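Local atomic coordinates of putative peptide ABC-transport system periplasmic peptide-binding protein (Campylobacter jejuni, PDB entry 4OEV), a protein that binds nickel(II), here together with oxalate, as the extracytoplasmic solute-binding component of an ABC-type importer. Residues P286-S290 against W291-K295; K438-Y441 against K442-I445; K124-P127 against A128-D131; R429-N433 against L434-K438. One frame throughout, in Å; residues are numbered along the deposited sequence.

Overall arrangement
Three of the four contacts gather round helix 434-450, and the fourth borders the loop that leads into it. Contact 4 caps the start of this helix and contact 2 lies one turn further on; the two share Lys438. Contact 1 is a pair of turns in the loop after strand 280-282, packed on the same helix through Trp291, Ala292 and Ser294. Contact 3, the most buried, starts helix 129-132, and its prolines touch the 429-433 loop. Its chemistry is largely aromatic and apolar, whereas contact 4 relies on helix-end hydrogen bonding and contact 2 sets a surface salt bridge against a buried aromatic side; contacts 1 and 3 add bridging waters.

Contact 1: P286-S290 against W291-K295; sequences PLERS and WANSK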
loop_
_atom_site.group_PDB
_atom_site.type_symbol
_atom_site.label_atom_id
_atom_site.label_comp_id
_atom_site.label_asym_id
_atom_site.label_seq_id
_atom_site.Cartn_x
_atom_site.Cartn_y
_atom_site.Cartn_z
ATOM N N PRO A 286 12.352 -2.093 4.296
ATOM C CA PRO A 286 11.092 -1.607 3.702
ATOM C C PRO A 286 11.031 -0.092 3.474
ATOM O O PRO A 286 9.973 0.442 3.068
ATOM C CB PRO A 286 10.060 -2.028 4.733
ATOM C CG PRO A 286 10.783 -1.890 6.028
ATOM C CD PRO A 286 12.258 -2.144 5.763
ATOM N N LEU A 287 12.160 0.583 3.637
ATOM C CA LEU A 287 12.158 2.037 3.517
ATOM C C LEU A 287 13.222 2.577 2.566
ATOM O O LEU A 287 13.726 3.688 2.771
ATOM C CB LEU A 287 12.331 2.664 4.916
ATOM C CG LEU A 287 11.174 2.502 5.894
ATOM C CD1 LEU A 287 11.584 2.952 7.264
ATOM C CD2 LEU A 287 9.964 3.314 5.434
ATOM N N GLU A 288 13.538 1.822 1.499
ATOM C CA GLU A 288 14.673 2.162 0.610
ATOM C C GLU A 288 14.373 3.233 -0.457
ATOM O O GLU A 288 15.256 3.610 -1.263
ATOM C CB GLU A 288 15.183 0.889 -0.065
ATOM C CG GLU A 288 15.760 -0.081 0.985
ATOM C CD GLU A 288 16.526 -1.228 0.365
ATOM O OE1 GLU A 288 15.987 -2.368 0.397
ATOM O OE2 GLU A 288 17.632 -0.981 -0.151
ATOM N N ARG A 289 13.140 3.718 -0.460
ATOM C CA ARG A 289 12.800 4.877 -1.277
ATOM C C ARG A 289 12.354 6.044 -0.394
ATOM O O ARG A 289 11.861 7.068 -0.905
ATOM C CB ARG A 289 11.703 4.544 -2.288
ATOM C CG ARG A 289 12.221 3.759 -3.498
ATOM C CD ARG A 289 11.560 4.265 -4.767
ATOM N NE ARG A 289 11.869 3.376 -5.881
ATOM C CZ ARG A 289 12.798 3.624 -6.798
ATOM N NH1 ARG A 289 13.485 4.763 -6.751
ATOM N NH2 ARG A 289 13.024 2.745 -7.777
ATOM N N SER A 290 12.641 5.925 0.894
ATOM C CA SER A 290 12.313 6.964 1.889
ATOM C C SER A 290 13.479 7.847 2.320
ATOM O O SER A 290 14.637 7.419 2.259
ATOM C CB SER A 290 11.764 6.296 3.133
ATOM O OG SER A 290 11.500 7.289 4.117
ATOM N N TRP A 291 13.179 9.073 2.790
ATOM C CA TRP A 291 14.201 9.895 3.426
ATOM C C TRP A 291 14.714 9.187 4.689
ATOM O O TRP A 291 15.856 9.412 5.136
ATOM C CB TRP A 291 13.661 11.297 3.761
ATOM C CG TRP A 291 12.365 11.307 4.527
ATOM C CD1 TRP A 291 11.121 11.487 4.011
ATOM C CD2 TRP A 291 12.191 11.146 5.950
ATOM N NE1 TRP A 291 10.186 11.437 5.009
ATOM C CE2 TRP A 291 10.818 11.240 6.211
ATOM C CE3 TRP A 291 13.068 10.937 7.024
ATOM C CZ2 TRP A 291 10.296 11.133 7.498
ATOM C CZ3 TRP A 291 12.539 10.805 8.304
ATOM C CH2 TRP A 291 11.175 10.904 8.523
ATOM N N ALA A 292 13.863 8.328 5.236
ATOM C CA ALA A 292 14.154 7.562 6.446
ATOM C C ALA A 292 15.202 6.455 6.236
ATOM O O ALA A 292 15.639 5.838 7.197
ATOM C CB ALA A 292 12.865 6.939 6.964
ATOM N N ASN A 293 15.585 6.188 4.989
ATOM C CA ASN A 293 16.542 5.116 4.703
ATOM C C ASN A 293 17.889 5.427 5.365
ATOM O O ASN A 293 18.474 6.501 5.170
ATOM C CB ASN A 293 16.667 4.915 3.170
ATOM C CG ASN A 293 17.584 3.749 2.772
ATOM O OD1 ASN A 293 18.153 3.074 3.621
ATOM N ND2 ASN A 293 17.695 3.493 1.460
ATOM N N SER A 294 18.393 4.468 6.138
ATOM C CA SER A 294 19.671 4.670 6.823
ATOM C C SER A 294 20.869 4.568 5.866
ATOM O O SER A 294 21.985 5.051 6.153
ATOM C CB SER A 294 19.791 3.657 7.951
ATOM O OG SER A 294 19.647 2.340 7.436
ATOM N N LYS A 295 20.640 3.928 4.726
ATOM C CA LYS A 295 21.635 3.821 3.654
ATOM C C LYS A 295 22.932 3.113 4.047
ATOM O O LYS A 295 23.703 2.722 3.172
ATOM C CB LYS A 295 21.962 5.211 3.100
ATOM C CG LYS A 295 20.859 5.791 2.239
ATOM C CD LYS A 295 21.260 7.111 1.583
ATOM C CE LYS A 295 20.317 7.421 0.436
ATOM N NZ LYS A 295 18.898 7.513 0.911
HETATM O O HOH W 1 19.068 1.469 -0.071
HETATM O O HOH W 2 16.397 6.611 0.202
#
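Ser290 and Asn293 organise two successive type I beta turns, Leu287 to Ser290 and Ser290 to Asn293, in the loop between strand 280-282 and helix 304-313. The second turn is closed by Asn293 N, which donates to Ser290 O at 3.1 Å. Ser290 adds a side-chain bond of its own: OG lies anti to its backbone N (chi1 178°), which carries it forward along the chain to accept from Ala292 N at 2.8 Å. The same hydroxyl sits over one face of the Trp291 indole, toward its rim, and Ala292 CB lies over that face too. The other side chain that shapes the turns is Asn293. Its amide is swung back over the first turn by chi1 of -176°, and ND2 comes within 3.4 Å of Glu288 CA. OD1 accepts from Lys295 N at 2.9 Å, an Asx turn, and also from His285 NE2, so two donors hold OD1. Glu288 crosses Asn293 with carboxylate and amide planes 79° apart; its OE1 is held by the backbone N of Asn284 and of His285. Leu287 CD1 meets Ala292 CB, and Trp291 and Ala292 lean on helix 434-450. Two waters complete the contact: one joins Ser290 O to Lys295 NZ, and the other donates to Glu288 OE2 at 2.8 Å and accepts from Asn293 ND2.

Contact 2: K438-Y441 against K442-I445; sequences KKYY and KDFI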
loop_
_atom_site.group_PDB
_atom_site.type_symbol
_atom_site.label_atom_id
_atom_site.label_comp_id
_atom_site.label_asym_id
_atom_site.label_seq_id
_atom_site.Cartn_x
_atom_site.Cartn_y
_atom_site.Cartn_z
ATOM N N LYS A 438 15.200 10.084 11.761
ATOM C CA LYS A 438 16.055 9.241 10.952
ATOM C C LYS A 438 16.814 8.251 11.837
ATOM O O LYS A 438 16.977 7.095 11.466
ATOM C CB LYS A 438 17.000 10.095 10.140
ATOM C CG LYS A 438 16.273 10.873 9.080
ATOM C CD LYS A 438 17.242 11.516 8.136
ATOM C CE LYS A 438 16.498 12.283 7.091
ATOM N NZ LYS A 438 17.419 13.179 6.334
ATOM N N LYS A 439 17.219 8.700 13.022
ATOM C CA LYS A 439 17.933 7.847 13.974
ATOM C C LYS A 439 17.094 6.648 14.382
ATOM O O LYS A 439 17.579 5.521 14.395
ATOM C CB LYS A 439 18.334 8.635 15.214
ATOM C CG LYS A 439 19.117 7.841 16.234
ATOM C CD LYS A 439 18.966 8.474 17.639
ATOM C CE LYS A 439 19.451 7.529 18.769
ATOM N NZ LYS A 439 18.910 6.113 18.747
ATOM N N TYR A 440 15.843 6.891 14.722
ATOM C CA TYR A 440 14.935 5.838 15.145
ATOM C C TYR A 440 14.591 4.873 13.993
ATOM O O TYR A 440 14.487 3.644 14.181
ATOM C CB TYR A 440 13.694 6.483 15.724
ATOM C CG TYR A 440 13.989 7.264 17.000
ATOM C CD1 TYR A 440 14.907 6.790 17.945
ATOM C CD2 TYR A 440 13.352 8.465 17.256
ATOM C CE1 TYR A 440 15.162 7.500 19.137
ATOM C CE2 TYR A 440 13.607 9.186 18.429
ATOM C CZ TYR A 440 14.499 8.696 19.356
ATOM O OH TYR A 440 14.727 9.424 20.492
ATOM N N TYR A 441 14.416 5.429 12.795
ATOM C CA TYR A 441 14.200 4.573 11.621
ATOM C C TYR A 441 15.458 3.754 11.379
ATOM O O TYR A 441 15.356 2.603 11.015
ATOM C CB TYR A 441 13.819 5.424 10.377
ATOM C CG TYR A 441 12.396 5.849 10.500
ATOM C CD1 TYR A 441 11.418 4.896 10.748
ATOM C CD2 TYR A 441 12.029 7.196 10.489
ATOM C CE1 TYR A 441 10.119 5.244 10.920
ATOM C CE2 TYR A 441 10.720 7.561 10.672
ATOM C CZ TYR A 441 9.766 6.572 10.871
ATOM O OH TYR A 441 8.453 6.873 11.055
ATOM N N LYS A 442 16.654 4.308 11.654
ATOM C CA LYS A 442 17.838 3.451 11.560
ATOM C C LYS A 442 17.784 2.298 12.576
ATOM O O LYS A 442 18.046 1.140 12.221
ATOM C CB LYS A 442 19.118 4.267 11.743
ATOM C CG LYS A 442 20.391 3.427 11.678
ATOM C CD LYS A 442 21.580 4.202 12.225
ATOM C CE LYS A 442 22.912 3.601 11.815
ATOM N NZ LYS A 442 23.264 2.349 12.579
ATOM N N ASP A 443 17.375 2.575 13.817
ATOM C CA ASP A 443 17.181 1.517 14.821
ATOM C C ASP A 443 16.187 0.457 14.317
ATOM O O ASP A 443 16.410 -0.751 14.427
ATOM C CB ASP A 443 16.659 2.110 16.142
ATOM C CG ASP A 443 17.711 2.927 16.874
ATOM O OD1 ASP A 443 18.908 2.724 16.614
ATOM O OD2 ASP A 443 17.341 3.792 17.706
ATOM N N PHE A 444 15.099 0.928 13.739
ATOM C CA PHE A 444 14.107 0.061 13.182
ATOM C C PHE A 444 14.684 -0.883 12.087
ATOM O O PHE A 444 14.494 -2.122 12.129
ATOM C CB PHE A 444 12.972 0.938 12.629
ATOM C CG PHE A 444 12.037 0.207 11.686
ATOM C CD1 PHE A 444 11.286 -0.846 12.134
ATOM C CD2 PHE A 444 11.911 0.598 10.362
ATOM C CE1 PHE A 444 10.421 -1.521 11.299
ATOM C CE2 PHE A 444 11.056 -0.067 9.514
ATOM C CZ PHE A 444 10.304 -1.135 9.972
ATOM N N ILE A 445 15.367 -0.280 11.116
ATOM C CA ILE A 445 16.026 -0.991 10.018
ATOM C C ILE A 445 17.056 -2.016 10.555
ATOM O O ILE A 445 17.127 -3.161 10.086
ATOM C CB ILE A 445 16.750 0.031 9.078
ATOM C CG1 ILE A 445 15.708 0.866 8.315
ATOM C CG2 ILE A 445 17.670 -0.656 8.084
ATOM C CD1 ILE A 445 16.296 2.055 7.587
#
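Lys439 and Asp443, one turn apart on helix 434-450, form a salt bridge in which NZ stands 3.0 Å from OD2. The lysine leaves the backbone with CG anti to N (chi1 -178°) and bends only at its last torsion, which turns the ammonium back toward the carboxylate. The same OD2 lies in the plane of the Tyr440 ring, at its edge, 3.9 Å from CD1, a place where the ring hydrogens would probably favour an acceptor. Four i to i+4 bonds satisfy the backbone. Lys442 N donates to Lys438 O and Asp443 N to Lys439 O; Phe444 N reaches Tyr440 O at 2.8 Å, and the last, Ile445 N to Tyr441 O at 2.9 Å, is the straightest, with an N-H...O angle of 172°. Tyr441 O is also packed by the side chain of Ile445, whose CG1 lies 3.2 Å away. On the buried side, Phe444 CD2 meets the edge of the Tyr441 ring at CD1, 4.3 Å off, and both rings rest on helix 419-429. Lys442 directs its amine to a different acid, Asp446, in a second salt bridge. The helix is thus amphipathic here: charges pair along its outer side, aromatic and aliphatic groups on the inner side hold it against its neighbours, and the four i to i+4 bonds satisfy the carbonyls of Lys438 to Tyr441 and the amides of Lys442 to Ile445.

Contact 3: K124-P127 against A128-D131; sequences KPYP and AFLD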
loop_
_atom_site.group_PDB
_atom_site.type_symbol
_atom_site.label_atom_id
_atom_site.label_comp_id
_atom_site.label_asym_id
_atom_site.label_seq_id
_atom_site.Cartn_x
_atom_site.Cartn_y
_atom_site.Cartn_z
ATOM N N LYS A 124 0.816 13.902 21.668
ATOM C CA LYS A 124 2.254 13.910 21.461
ATOM C C LYS A 124 2.494 14.233 19.982
ATOM O O LYS A 124 1.574 14.131 19.174
ATOM C CB LYS A 124 2.863 12.565 21.893
ATOM C CG LYS A 124 2.110 11.365 21.423
ATOM C CD LYS A 124 2.520 10.114 22.177
ATOM C CE LYS A 124 1.292 9.386 22.707
ATOM N NZ LYS A 124 1.482 7.885 22.743
ATOM N N PRO A 125 3.723 14.626 19.612
ATOM C CA PRO A 125 3.900 15.020 18.201
ATOM C C PRO A 125 3.628 13.850 17.255
ATOM O O PRO A 125 3.884 12.706 17.633
ATOM C CB PRO A 125 5.380 15.446 18.130
ATOM C CG PRO A 125 5.806 15.664 19.588
ATOM C CD PRO A 125 4.979 14.713 20.387
ATOM N N TYR A 126 3.132 14.141 16.047
ATOM C CA TYR A 126 2.922 13.134 15.013
ATOM C C TYR A 126 3.143 13.839 13.701
ATOM O O TYR A 126 2.186 14.288 13.070
ATOM C CB TYR A 126 1.512 12.515 15.094
ATOM C CG TYR A 126 1.289 11.374 14.130
ATOM C CD1 TYR A 126 2.100 10.219 14.158
ATOM C CD2 TYR A 126 0.274 11.442 13.185
ATOM C CE1 TYR A 126 1.903 9.204 13.242
ATOM C CE2 TYR A 126 0.062 10.449 12.306
ATOM C CZ TYR A 126 0.870 9.307 12.329
ATOM O OH TYR A 126 0.645 8.315 11.411
ATOM N N PRO A 127 4.418 14.008 13.318
ATOM C CA PRO A 127 4.769 14.779 12.120
ATOM C C PRO A 127 4.070 14.235 10.870
ATOM O O PRO A 127 3.769 15.011 9.958
ATOM C CB PRO A 127 6.280 14.568 11.986
ATOM C CG PRO A 127 6.747 14.016 13.275
ATOM C CD PRO A 127 5.596 13.398 13.959
ATOM N N ALA A 128 3.753 12.944 10.860
ATOM C CA ALA A 128 3.088 12.348 9.704
ATOM C C ALA A 128 1.660 12.878 9.513
ATOM O O ALA A 128 0.994 12.537 8.538
ATOM C CB ALA A 128 3.071 10.840 9.823
ATOM N N PHE A 129 1.190 13.731 10.429
ATOM C CA PHE A 129 -0.208 14.126 10.430
ATOM C C PHE A 129 -0.680 14.812 9.130
ATOM O O PHE A 129 -1.815 14.607 8.700
ATOM C CB PHE A 129 -0.481 15.111 11.618
ATOM C CG PHE A 129 -1.928 15.327 11.915
ATOM C CD1 PHE A 129 -2.828 14.273 11.859
ATOM C CD2 PHE A 129 -2.395 16.606 12.356
ATOM C CE1 PHE A 129 -4.171 14.457 12.143
ATOM C CE2 PHE A 129 -3.728 16.796 12.653
ATOM C CZ PHE A 129 -4.631 15.740 12.564
ATOM N N LEU A 130 0.148 15.687 8.563
ATOM C CA LEU A 130 -0.248 16.401 7.347
ATOM C C LEU A 130 -0.387 15.408 6.190
ATOM O O LEU A 130 -1.312 15.525 5.389
ATOM C CB LEU A 130 0.766 17.482 7.004
ATOM C CG LEU A 130 0.647 18.696 7.935
ATOM C CD1 LEU A 130 1.800 19.657 7.682
ATOM C CD2 LEU A 130 -0.694 19.388 7.728
ATOM N N ASP A 131 0.519 14.429 6.121
ATOM C CA ASP A 131 0.382 13.377 5.105
ATOM C C ASP A 131 -0.909 12.640 5.372
ATOM O O ASP A 131 -1.634 12.319 4.440
ATOM C CB ASP A 131 1.562 12.370 5.116
ATOM C CG ASP A 131 2.749 12.868 4.335
ATOM O OD1 ASP A 131 2.763 14.096 4.001
ATOM O OD2 ASP A 131 3.616 12.029 3.989
HETATM O O HOH W 3 2.612 17.139 10.418
HETATM O O HOH W 4 3.154 14.882 7.145
#
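Tyr126 lays one face of its ring over the methyl group of Ala128, a CH-pi contact with CB 4.0 Å from the ring centroid and 23° off the ring normal. The methyl is offset toward the phenol end, so CZ is its closest ring atom at 3.7 Å. With CG anti to the backbone N (chi1 -174°), the tyrosine side chain runs alongside the turn that follows it, and CD2 also meets Phe129 CB at 4.1 Å. That turn, type I from Tyr126 to Phe129, leads into helix 129-132. It is closed by Phe129 N, which donates to Tyr126 O at 2.9 Å. Pro127 turns its carbonyl toward the start of the helix, where a water donates to Pro127 O at 2.9 Å and accepts in turn from Asp131 N. Beyond the contact, the Tyr126 hydroxyl is hydrogen-bonded to Asp391, and the Phe129 ring packs edge-to-face with Tyr63. The chemistry therefore divides: the aromatic ring and methyl provide a buried apolar seat for the turn, while water extends the hydrogen bonding of the first helical turn, linking a proline carbonyl to an amide N-H.

Contact 4: R429-N433 against L434-K438; sequences RNTSN and LEERK
Asn433 is the N-cap of helix 434-450, at the end of the short loop that joins it to helix 419-429. Its CG is anti to the backbone N (chi1 179°), which brings OD1 round over the first turn to accept from Glu436 N at 3.0 Å, the donor tilted 24° from the amide plane. Its main-chain oxygen takes the first i to i+4 bond, from Arg437 N at 2.9 Å. The side chain and carbonyl of one residue thus serve two amides of the opening turn.

The tight side of the contact lies toward helix 419-429. Here the buried Arg437 packs its aliphatic stem on the loop, with CG only 3.1 Å from Thr431 O; this carbonyl oxygen is buried and has no hydrogen-bonding partner in the model. A bend at chi3 helps to carry the guanidinium back across the loop, where NH2 passes 3.9 Å from Arg429 CA. The charge of Arg437 is met by Asp389, and its NE by Ala428 O, while Arg429 turns away to salt bridges with Asp391 and Glu105.

The outer side is looser. Asn433 and Glu435 are both exposed, and their amide and carboxylate planes stand 77° apart, with ND2 3.7 Å from OE2. Between the two sides Thr431 crosses Glu436 at about a right angle, its OG1 bonded to Lys427 O and its methyl CG2 resting 3.6 Å from Glu436 CB.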
loop_
_atom_site.group_PDB
_atom_site.type_symbol
_atom_site.label_atom_id
_atom_site.label_comp_id
_atom_site.label_asym_id
_atom_site.label_seq_id
_atom_site.Cartn_x
_atom_site.Cartn_y
_atom_site.Cartn_z
ATOM N N ARG A 429 7.693 7.795 15.075
ATOM C CA ARG A 429 6.460 8.429 14.620
ATOM C C ARG A 429 6.027 9.583 15.536
ATOM O O ARG A 429 5.272 10.492 15.110
ATOM C CB ARG A 429 5.331 7.372 14.518
ATOM C CG ARG A 429 4.732 6.940 15.837
ATOM C CD ARG A 429 3.992 5.640 15.674
ATOM N NE ARG A 429 2.980 5.630 14.601
ATOM C CZ ARG A 429 1.657 5.544 14.830
ATOM N NH1 ARG A 429 0.785 5.485 13.828
ATOM N NH2 ARG A 429 1.189 5.498 16.077
ATOM N N ASN A 430 6.501 9.552 16.784
ATOM C CA ASN A 430 6.146 10.641 17.738
ATOM C C ASN A 430 7.275 11.619 18.060
ATOM O O ASN A 430 7.233 12.284 19.098
ATOM C CB ASN A 430 5.633 10.047 19.056
ATOM C CG ASN A 430 4.353 9.238 18.886
ATOM O OD1 ASN A 430 4.255 8.103 19.384
ATOM N ND2 ASN A 430 3.389 9.778 18.136
ATOM N N THR A 431 8.277 11.732 17.190
ATOM C CA THR A 431 9.344 12.730 17.367
ATOM C C THR A 431 9.345 13.722 16.215
ATOM O O THR A 431 9.355 13.307 15.046
ATOM C CB THR A 431 10.753 12.142 17.418
ATOM O OG1 THR A 431 10.852 11.178 18.482
ATOM C CG2 THR A 431 11.777 13.273 17.639
ATOM N N SER A 432 9.350 15.016 16.536
ATOM C CA SER A 432 9.295 16.089 15.522
ATOM C C SER A 432 10.590 16.310 14.732
ATOM O O SER A 432 10.543 16.530 13.523
ATOM C CB SER A 432 8.897 17.420 16.184
ATOM O OG SER A 432 7.522 17.391 16.523
ATOM N N ASN A 433 11.741 16.252 15.403
ATOM C CA ASN A 433 13.013 16.577 14.753
ATOM C C ASN A 433 13.398 15.529 13.690
ATOM O O ASN A 433 13.516 14.320 13.991
ATOM C CB ASN A 433 14.115 16.695 15.805
ATOM C CG ASN A 433 15.462 17.012 15.202
ATOM O OD1 ASN A 433 16.315 16.136 15.071
ATOM N ND2 ASN A 433 15.674 18.277 14.855
ATOM N N LEU A 434 13.539 15.982 12.444
ATOM C CA LEU A 434 13.789 15.070 11.323
ATOM C C LEU A 434 14.988 14.162 11.576
ATOM O O LEU A 434 14.901 12.954 11.361
ATOM C CB LEU A 434 14.013 15.857 10.033
ATOM C CG LEU A 434 14.242 15.167 8.676
ATOM C CD1 LEU A 434 13.118 14.255 8.286
ATOM C CD2 LEU A 434 14.509 16.177 7.570
ATOM N N GLU A 435 16.071 14.717 12.127
ATOM C CA GLU A 435 17.301 13.943 12.313
ATOM C C GLU A 435 17.123 12.859 13.378
ATOM O O GLU A 435 17.667 11.742 13.280
ATOM C CB GLU A 435 18.449 14.869 12.701
ATOM C CG GLU A 435 19.047 15.613 11.530
ATOM C CD GLU A 435 18.086 16.668 10.959
ATOM O OE1 GLU A 435 17.819 16.632 9.727
ATOM O OE2 GLU A 435 17.603 17.527 11.747
ATOM N N GLU A 436 16.347 13.196 14.390
ATOM C CA GLU A 436 15.985 12.230 15.398
ATOM C C GLU A 436 15.164 11.107 14.787
ATOM O O GLU A 436 15.427 9.931 15.054
ATOM C CB GLU A 436 15.196 12.908 16.520
ATOM C CG GLU A 436 16.021 13.292 17.692
ATOM C CD GLU A 436 15.171 13.556 18.912
ATOM O OE1 GLU A 436 15.004 12.616 19.728
ATOM O OE2 GLU A 436 14.657 14.678 19.044
ATOM N N ARG A 437 14.174 11.475 13.971
ATOM C CA ARG A 437 13.339 10.504 13.258
ATOM C C ARG A 437 14.212 9.536 12.466
ATOM O O ARG A 437 14.031 8.322 12.520
ATOM C CB ARG A 437 12.372 11.202 12.284
ATOM C CG ARG A 437 11.164 11.904 12.903
ATOM C CD ARG A 437 10.031 12.056 11.882
ATOM N NE ARG A 437 9.150 10.870 11.848
ATOM C CZ ARG A 437 8.169 10.679 10.956
ATOM N NH1 ARG A 437 7.933 11.596 10.021
ATOM N NH2 ARG A 437 7.413 9.584 11.003
ATOM N N LYS A 438 15.200 10.084 11.761
ATOM C CA LYS A 438 16.055 9.241 10.952
ATOM C C LYS A 438 16.814 8.251 11.837
ATOM O O LYS A 438 16.977 7.095 11.466
ATOM C CB LYS A 438 17.000 10.095 10.140
ATOM C CG LYS A 438 16.273 10.873 9.080
ATOM C CD LYS A 438 17.242 11.516 8.136
ATOM C CE LYS A 438 16.498 12.283 7.091
ATOM N NZ LYS A 438 17.419 13.179 6.334
#